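Local coordinates for membrane protein (Acinetobacter baumannii AB307-0294, PDB 5DL5) that probably forms a monomeric beta-barrel channel of the OprD porin family across the outer membrane, through which small molecules, antibiotics probably among them, can cross into the periplasm, at residues P133-N138 / A190-A195; T139-P144 / D311-I316. All coordinates share one frame; numbering follows the deposited sequence.

Contact 1 of 2, residues P133-N138 / A190-A195; sequences PVLASN and AIVWGA
Leu-135 and Val-192 meet through one methyl each, CD2 of Leu-135 lying 4.0 Å from CG1 of Val-192, and this is the nearest approach between the inward-folded segment 133-138 and the barrel strand segment 190-195. The contact is wholly apolar and small, burying 146 Å² in all. The leucine reaches the strand because its CG stands anti to the backbone N (chi1 -167°), which carries the isobutyl group out toward the wall. There it crosses the valine at about a right angle, so that the two branched side chains touch at methyl ends and do not run alongside each other.

Two looser methyl contacts flank this one. The same CD2 of Leu-135 sits 4.4 Å from CB of Ala-190, and thus spans two successive inward-facing positions of the strand. From the other flank, CG2 of Val-134 comes to 4.4 Å from CG1 of Val-192. CG1 of Val-192 is therefore touched by two consecutive residues, Val-134 and Leu-135. The backbones themselves stay apart, with 7.9 Å between CA of Val-134 and CA of Val-192.

Ala-190 and Val-192 point toward segment 133-138, and Ile-191 and Trp-193, between and beyond them, point away. The apolar patch continues over both adjoining strands, with Phe-167 of strand 160-171 touching Leu-135 and Val-192, and Leu-210 of strand 203-212 touching Val-134, Ala-190 and Val-192. Strand 190-200 runs antiparallel between these two, and one strand further round the wall, in strand 216-229, Arg-218 hydrogen-bonds the carbonyl oxygen of Val-134 and Tyr-220 packs on its side chain.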
ATOM      1  N   PRO A 133      -1.073   5.740  -6.839  1.00 30.16           N
ATOM      2  CA  PRO A 133       0.253   5.320  -6.499  1.00 30.48           C
ATOM      3  C   PRO A 133       1.050   6.291  -5.560  1.00 29.86           C
ATOM      4  O   PRO A 133       2.019   5.865  -4.845  1.00 27.64           O
ATOM      5  CB  PRO A 133       0.947   5.216  -7.855  1.00 31.69           C
ATOM      6  CG  PRO A 133      -0.116   4.918  -8.868  1.00 34.06           C
ATOM      7  CD  PRO A 133      -1.292   5.709  -8.322  1.00 30.91           C
ATOM      8  N   VAL A 134       0.740   7.579  -5.732  1.00 30.81           N
ATOM      9  CA  VAL A 134       1.405   8.645  -4.906  1.00 32.27           C
ATOM     10  C   VAL A 134       0.746   8.890  -3.564  1.00 31.57           C
ATOM     11  O   VAL A 134       1.398   9.524  -2.692  1.00 35.01           O
ATOM     12  CB  VAL A 134       1.545  10.030  -5.639  1.00 30.28           C
ATOM     13  CG1 VAL A 134       2.490   9.899  -6.809  1.00 32.41           C
ATOM     14  CG2 VAL A 134       0.191  10.556  -6.021  1.00 29.97           C
ATOM     15  N   LEU A 135      -0.438   8.320  -3.329  1.00 29.06           N
ATOM     16  CA  LEU A 135      -1.154   8.515  -2.069  1.00 30.72           C
ATOM     17  C   LEU A 135      -2.107   7.374  -1.819  1.00 30.01           C
ATOM     18  O   LEU A 135      -3.238   7.473  -2.206  1.00 31.85           O
ATOM     19  CB  LEU A 135      -1.987   9.818  -2.125  1.00 31.60           C
ATOM     20  CG  LEU A 135      -2.545  10.300  -0.777  1.00 31.37           C
ATOM     21  CD1 LEU A 135      -1.395  10.825   0.039  1.00 35.28           C
ATOM     22  CD2 LEU A 135      -3.542  11.421  -0.943  1.00 29.63           C
ATOM     23  N   ALA A 136      -1.583   6.248  -1.335  1.00 30.06           N
ATOM     24  CA  ALA A 136      -2.311   5.007  -1.335  1.00 28.08           C
ATOM     25  C   ALA A 136      -2.580   4.580   0.160  1.00 31.00           C
ATOM     26  O   ALA A 136      -1.628   4.515   1.011  1.00 29.86           O
ATOM     27  CB  ALA A 136      -1.515   3.924  -2.072  1.00 28.90           C
ATOM     28  N   SER A 137      -3.833   4.279   0.409  1.00 27.53           N
ATOM     29  CA  SER A 137      -4.257   3.704   1.678  1.00 29.62           C
ATOM     30  C   SER A 137      -3.663   2.363   1.934  1.00 27.85           C
ATOM     31  O   SER A 137      -3.717   1.428   1.103  1.00 27.92           O
ATOM     32  CB  SER A 137      -5.786   3.587   1.699  1.00 29.10           C
ATOM     33  OG  SER A 137      -6.311   4.876   1.861  1.00 30.40           O
ATOM     34  N   ASN A 138      -3.101   2.240   3.084  1.00 28.63           N
ATOM     35  CA  ASN A 138      -2.882   0.875   3.667  1.00 30.22           C
ATOM     36  C   ASN A 138      -4.076  -0.050   3.542  1.00 31.94           C
ATOM     37  O   ASN A 138      -5.170   0.261   3.985  1.00 32.18           O
ATOM     38  CB  ASN A 138      -2.635   0.937   5.195  1.00 32.38           C
ATOM     39  CG  ASN A 138      -2.072  -0.395   5.761  1.00 35.87           C
ATOM     40  OD1 ASN A 138      -1.440  -1.198   5.044  1.00 33.65           O
ATOM     41  ND2 ASN A 138      -2.303  -0.631   7.028  1.00 35.70           N
ATOM     42  N   ALA A 190      -3.036  17.696   1.087  1.00 29.98           N
ATOM     43  CA  ALA A 190      -2.476  16.962  -0.027  1.00 30.60           C
ATOM     44  C   ALA A 190      -3.280  17.157  -1.327  1.00 29.51           C
ATOM     45  O   ALA A 190      -4.467  16.828  -1.345  1.00 32.99           O
ATOM     46  CB  ALA A 190      -2.428  15.471   0.342  1.00 29.90           C
ATOM     47  N   ILE A 191      -2.656  17.697  -2.384  1.00 29.08           N
ATOM     48  CA  ILE A 191      -3.278  17.903  -3.650  1.00 31.20           C
ATOM     49  C   ILE A 191      -2.682  16.794  -4.555  1.00 31.25           C
ATOM     50  O   ILE A 191      -1.447  16.658  -4.599  1.00 32.14           O
ATOM     51  CB  ILE A 191      -2.966  19.287  -4.239  1.00 36.05           C
ATOM     52  CG1 ILE A 191      -3.538  20.566  -3.482  1.00 41.15           C
ATOM     53  CG2 ILE A 191      -3.429  19.418  -5.665  1.00 36.45           C
ATOM     54  CD1 ILE A 191      -4.592  20.213  -2.616  1.00 43.59           C
ATOM     55  N   VAL A 192      -3.534  16.114  -5.305  1.00 30.04           N
ATOM     56  CA  VAL A 192      -3.137  15.002  -6.141  1.00 32.37           C
ATOM     57  C   VAL A 192      -3.747  15.135  -7.519  1.00 29.89           C
ATOM     58  O   VAL A 192      -4.826  15.736  -7.707  1.00 29.78           O
ATOM     59  CB  VAL A 192      -3.499  13.595  -5.574  1.00 32.90           C
ATOM     60  CG1 VAL A 192      -2.730  13.334  -4.322  1.00 37.81           C
ATOM     61  CG2 VAL A 192      -4.983  13.383  -5.359  1.00 34.54           C
ATOM     62  N   TRP A 193      -3.038  14.655  -8.532  1.00 30.10           N
ATOM     63  CA  TRP A 193      -3.580  14.618  -9.882  1.00 29.26           C
ATOM     64  C   TRP A 193      -2.891  13.509 -10.612  1.00 30.36           C
ATOM     65  O   TRP A 193      -1.782  13.033 -10.174  1.00 29.29           O
ATOM     66  CB  TRP A 193      -3.384  16.020 -10.591  1.00 32.08           C
ATOM     67  CG  TRP A 193      -1.889  16.404 -10.695  1.00 35.50           C
ATOM     68  CD1 TRP A 193      -1.043  16.170 -11.802  1.00 36.15           C
ATOM     69  CD2 TRP A 193      -1.044  16.991  -9.676  1.00 34.93           C
ATOM     70  NE1 TRP A 193       0.212  16.507 -11.482  1.00 36.99           N
ATOM     71  CE2 TRP A 193       0.268  16.975 -10.189  1.00 37.78           C
ATOM     72  CE3 TRP A 193      -1.256  17.380  -8.333  1.00 37.04           C
ATOM     73  CZ2 TRP A 193       1.386  17.487  -9.450  1.00 40.94           C
ATOM     74  CZ3 TRP A 193      -0.208  17.820  -7.588  1.00 37.53           C
ATOM     75  CH2 TRP A 193       1.124  17.915  -8.151  1.00 39.02           C
ATOM     76  N   GLY A 194      -3.456  13.064 -11.740  1.00 31.18           N
ATOM     77  CA  GLY A 194      -2.754  12.105 -12.569  1.00 31.76           C
ATOM     78  C   GLY A 194      -3.670  11.504 -13.646  1.00 33.43           C
ATOM     79  O   GLY A 194      -4.829  11.810 -13.747  1.00 32.56           O
ATOM     80  N   ALA A 195      -3.133  10.572 -14.376  1.00 31.79           N
ATOM     81  CA  ALA A 195      -3.864   9.977 -15.454  1.00 33.93           C
ATOM     82  C   ALA A 195      -3.277   8.589 -15.673  1.00 34.95           C
ATOM     83  O   ALA A 195      -2.072   8.355 -15.462  1.00 32.63           O
ATOM     84  CB  ALA A 195      -3.720  10.784 -16.721  1.00 35.11           C
TER

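Contact 2 of 2, residues T139-P144 / D311-I316. With C8E ((hydroxyethyloxy)tri(ethyloxy)octane), chain B.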
ATOM      1  N   THR A 139      -3.862  -1.198   2.968  1.00 33.30           N
ATOM      2  CA  THR A 139      -4.826  -2.241   3.061  1.00 37.72           C
ATOM      3  C   THR A 139      -4.104  -3.557   3.425  1.00 36.53           C
ATOM      4  O   THR A 139      -4.712  -4.591   3.258  1.00 40.51           O
ATOM      5  CB  THR A 139      -5.608  -2.455   1.718  1.00 38.49           C
ATOM      6  OG1 THR A 139      -4.683  -2.890   0.750  1.00 39.28           O
ATOM      7  CG2 THR A 139      -6.300  -1.122   1.176  1.00 46.04           C
ATOM      8  N   GLY A 140      -2.876  -3.538   3.955  1.00 34.02           N
ATOM      9  CA  GLY A 140      -2.151  -4.834   4.258  1.00 36.27           C
ATOM     10  C   GLY A 140      -2.080  -5.181   5.763  1.00 35.98           C
ATOM     11  O   GLY A 140      -1.181  -5.934   6.193  1.00 36.35           O
ATOM     12  N   ARG A 141      -2.897  -4.522   6.577  1.00 32.65           N
ATOM     13  CA  ARG A 141      -2.958  -4.779   8.058  1.00 32.77           C
ATOM     14  C   ARG A 141      -4.370  -5.162   8.420  1.00 32.52           C
ATOM     15  O   ARG A 141      -4.990  -5.939   7.648  1.00 30.24           O
ATOM     16  CB  ARG A 141      -2.357  -3.635   8.947  1.00 32.92           C
ATOM     17  CG  ARG A 141      -0.888  -3.367   8.641  1.00 33.81           C
ATOM     18  CD  ARG A 141       0.052  -4.502   8.983  1.00 35.13           C
ATOM     19  NE  ARG A 141       1.436  -4.077   8.760  1.00 35.55           N
ATOM     20  CZ  ARG A 141       2.061  -4.100   7.586  1.00 40.07           C
ATOM     21  NH1 ARG A 141       1.440  -4.541   6.498  1.00 39.68           N
ATOM     22  NH2 ARG A 141       3.314  -3.631   7.482  1.00 39.05           N
ATOM     23  N   MET A 142      -4.929  -4.675   9.527  1.00 31.82           N
ATOM     24  CA  MET A 142      -6.295  -5.149   9.890  1.00 33.88           C
ATOM     25  C   MET A 142      -7.420  -4.440   9.142  1.00 35.32           C
ATOM     26  O   MET A 142      -8.429  -5.070   8.734  1.00 38.56           O
ATOM     27  CB  MET A 142      -6.545  -5.069  11.349  1.00 31.24           C
ATOM     28  CG  MET A 142      -5.719  -5.985  12.204  1.00 33.79           C
ATOM     29  SD  MET A 142      -5.854  -7.745  11.878  1.00 33.91           S
ATOM     30  CE  MET A 142      -7.644  -7.973  11.935  1.00 36.04           C
ATOM     31  N   VAL A 143      -7.240  -3.149   9.009  1.00 33.25           N
ATOM     32  CA  VAL A 143      -8.271  -2.267   8.500  1.00 33.25           C
ATOM     33  C   VAL A 143      -7.631  -1.208   7.557  1.00 33.10           C
ATOM     34  O   VAL A 143      -6.493  -0.864   7.702  1.00 32.43           O
ATOM     35  CB  VAL A 143      -9.067  -1.563   9.644  1.00 33.06           C
ATOM     36  CG1 VAL A 143      -9.855  -2.591  10.425  1.00 35.63           C
ATOM     37  CG2 VAL A 143      -8.161  -0.825  10.633  1.00 36.79           C
ATOM     38  N   PRO A 144      -8.454  -0.602   6.688  1.00 35.51           N
ATOM     39  CA  PRO A 144      -7.894   0.371   5.704  1.00 32.99           C
ATOM     40  C   PRO A 144      -7.628   1.693   6.278  1.00 29.68           C
ATOM     41  O   PRO A 144      -8.229   2.154   7.245  1.00 29.38           O
ATOM     42  CB  PRO A 144      -8.916   0.382   4.548  1.00 33.85           C
ATOM     43  CG  PRO A 144     -10.165  -0.333   5.090  1.00 38.44           C
ATOM     44  CD  PRO A 144      -9.846  -0.994   6.398  1.00 32.56           C
ATOM     45  N   ASP A 311       1.350  10.597   3.981  1.00 30.41           N
ATOM     46  CA  ASP A 311       1.491  10.464   2.558  1.00 33.55           C
ATOM     47  C   ASP A 311       1.121   9.080   2.028  1.00 32.62           C
ATOM     48  O   ASP A 311       1.499   8.774   0.917  1.00 31.41           O
ATOM     49  CB  ASP A 311       2.947  10.888   2.080  1.00 30.75           C
ATOM     50  CG  ASP A 311       4.028  10.098   2.747  1.00 33.85           C
ATOM     51  OD1 ASP A 311       3.975   9.881   4.012  1.00 33.51           O
ATOM     52  OD2 ASP A 311       4.971   9.625   2.045  1.00 34.69           O
ATOM     53  N   GLY A 312       0.397   8.289   2.826  1.00 31.34           N
ATOM     54  CA  GLY A 312      -0.046   7.040   2.367  1.00 32.45           C
ATOM     55  C   GLY A 312       0.926   5.958   2.771  1.00 33.89           C
ATOM     56  O   GLY A 312       2.061   5.907   2.272  1.00 30.48           O
ATOM     57  N   PHE A 313       0.438   5.070   3.653  1.00 32.61           N
ATOM     58  CA  PHE A 313       1.202   3.930   4.066  1.00 30.20           C
ATOM     59  C   PHE A 313       1.481   2.893   2.962  1.00 30.78           C
ATOM     60  O   PHE A 313       2.294   2.056   3.111  1.00 31.95           O
ATOM     61  CB  PHE A 313       0.474   3.326   5.287  1.00 33.75           C
ATOM     62  CG  PHE A 313       1.247   2.288   6.018  1.00 33.81           C
ATOM     63  CD1 PHE A 313       2.126   2.661   6.972  1.00 40.04           C
ATOM     64  CD2 PHE A 313       1.106   0.972   5.716  1.00 36.31           C
ATOM     65  CE1 PHE A 313       2.864   1.722   7.669  1.00 38.76           C
ATOM     66  CE2 PHE A 313       1.796   0.006   6.435  1.00 38.05           C
ATOM     67  CZ  PHE A 313       2.662   0.394   7.410  1.00 39.36           C
ATOM     68  N   GLN A 314       0.751   2.865   1.850  1.00 29.78           N
ATOM     69  CA  GLN A 314       0.931   1.914   0.837  1.00 28.73           C
ATOM     70  C   GLN A 314       1.472   2.587  -0.436  1.00 28.58           C
ATOM     71  O   GLN A 314       1.355   2.017  -1.531  1.00 28.29           O
ATOM     72  CB  GLN A 314      -0.425   1.226   0.542  1.00 31.34           C
ATOM     73  CG  GLN A 314      -0.307  -0.131  -0.108  1.00 36.99           C
ATOM     74  CD  GLN A 314      -1.469  -1.021   0.329  1.00 37.95           C
ATOM     75  OE1 GLN A 314      -1.553  -1.416   1.447  1.00 36.54           O
ATOM     76  NE2 GLN A 314      -2.416  -1.232  -0.549  1.00 39.96           N
ATOM     77  N   SER A 315       2.050   3.796  -0.324  1.00 30.39           N
ATOM     78  CA  SER A 315       2.497   4.543  -1.508  1.00 32.85           C
ATOM     79  C   SER A 315       3.861   3.977  -2.030  1.00 29.38           C
ATOM     80  O   SER A 315       4.853   4.677  -2.068  1.00 30.25           O
ATOM     81  CB  SER A 315       2.617   6.029  -1.199  1.00 30.32           C
ATOM     82  OG  SER A 315       1.352   6.521  -0.858  1.00 30.17           O
ATOM     83  N   ILE A 316       3.886   2.701  -2.408  1.00 29.96           N
ATOM     84  CA  ILE A 316       5.140   1.940  -2.654  1.00 29.79           C
ATOM     85  C   ILE A 316       4.837   0.979  -3.799  1.00 29.80           C
ATOM     86  O   ILE A 316       4.863  -0.205  -3.582  1.00 29.91           O
ATOM     87  CB  ILE A 316       5.677   1.352  -1.340  1.00 33.12           C
ATOM     88  CG1 ILE A 316       6.954   0.540  -1.464  1.00 39.75           C
ATOM     89  CG2 ILE A 316       4.801   0.340  -0.685  1.00 35.48           C
ATOM     90  CD1 ILE A 316       8.214   1.247  -1.742  1.00 36.17           C
TER
HETATM   91  C6  C8E B 501       4.106   2.375  16.530  1.00 54.91           C
HETATM   92  C7  C8E B 501       4.105   0.824  16.406  1.00 51.18           C
HETATM   93  C8  C8E B 501       5.480   0.125  16.528  1.00 53.90           C
HETATM   94  O9  C8E B 501       5.647  -1.072  15.685  1.00 41.62           O
HETATM   95  C10 C8E B 501       6.771  -0.846  14.841  1.00 60.43           C
HETATM   96  C11 C8E B 501       6.335  -0.075  13.582  1.00 52.13           C
HETATM   97  O12 C8E B 501       7.253  -0.241  12.524  1.00 64.71           O
HETATM   98  C13 C8E B 501       7.431  -1.568  12.009  1.00 56.96           C
HETATM   99  C14 C8E B 501       6.546  -1.799  10.813  1.00 55.62           C
HETATM  100  O15 C8E B 501       7.221  -2.327   9.674  1.00 63.94           O
HETATM  101  C16 C8E B 501       8.361  -1.629   9.152  1.00 67.29           C
HETATM  102  C17 C8E B 501       8.300  -1.879   7.647  1.00 73.13           C
HETATM  103  O18 C8E B 501       7.627  -3.165   7.480  1.00 77.61           O
HETATM  104  C19 C8E B 501       6.759  -3.251   6.342  1.00 78.88           C
HETATM  105  C20 C8E B 501       6.256  -4.679   6.224  1.00 69.34           C
HETATM  106  O21 C8E B 501       5.584  -5.062   4.989  1.00 63.28           O
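Two loops meet inside the porin barrel, close to the centre of the chain, where Thr-139 and Gln-314 pair through two hydrogen bonds to the side-chain amide of Gln-314. The backbone N of Thr-139 donates to OE1 of Gln-314 over 2.8 Å in a nearly straight bond (172°), approaching from above the carbonyl plane. In return, NE2 of Gln-314 donates to OG1 of Thr-139 at 3.1 Å, with the hydroxyl oxygen in the amide plane. Using both ends of the amide fixes its rotation. CG of Gln-314 stands anti to the backbone N (chi1 -158°), sending the side chain toward Thr-139, whose own side chain it crosses at about a right angle after a bend at chi2.

Gln-314 and Phe-313 are the two central residues of a type I beta turn, Gly-312 to Ser-315, in the loop after strand 289-300; OG of Ser-315 bonds the carbonyl O of Asp-311, 2.9 Å away. Such inward-folded loops narrow the channel in porins.

Beside this pair, Phe-313 offers its ring edge to Arg-141, with CE2 4.1 Å from NH2, over one face of the guanidinium. NH1 of Arg-141 reaches back to O of Gly-140 at 3.0 Å, and NE bonds the carbonyl O of Asn-92, so the group is held from two directions. Detergent C8E packs against it, C20 lying 3.4 Å from NH2 of Arg-141.

Residues 133-144 run continuously through both contacts, first lying against the barrel wall in contact 1 and then meeting the loop 311-316 in contact 2; the contact centres are about 12 Å apart. The turn of contact 2 also grips the first segment directly: Ala-136 N and Ser-315 OG are 3.0 Å apart and Ala-136 O and Gln-314 N likewise 3.0 Å, both probable hydrogen bonds, while Ser-137 O packs 3.3 Å from CB of Gln-314. Arg-218 joins them again, hydrogen-bonding Val-134 and forming a salt bridge with Asp-311. The detergent meets contact 2 alone of the two, at Arg-141; Arg-420 and Arg-41 also bind it.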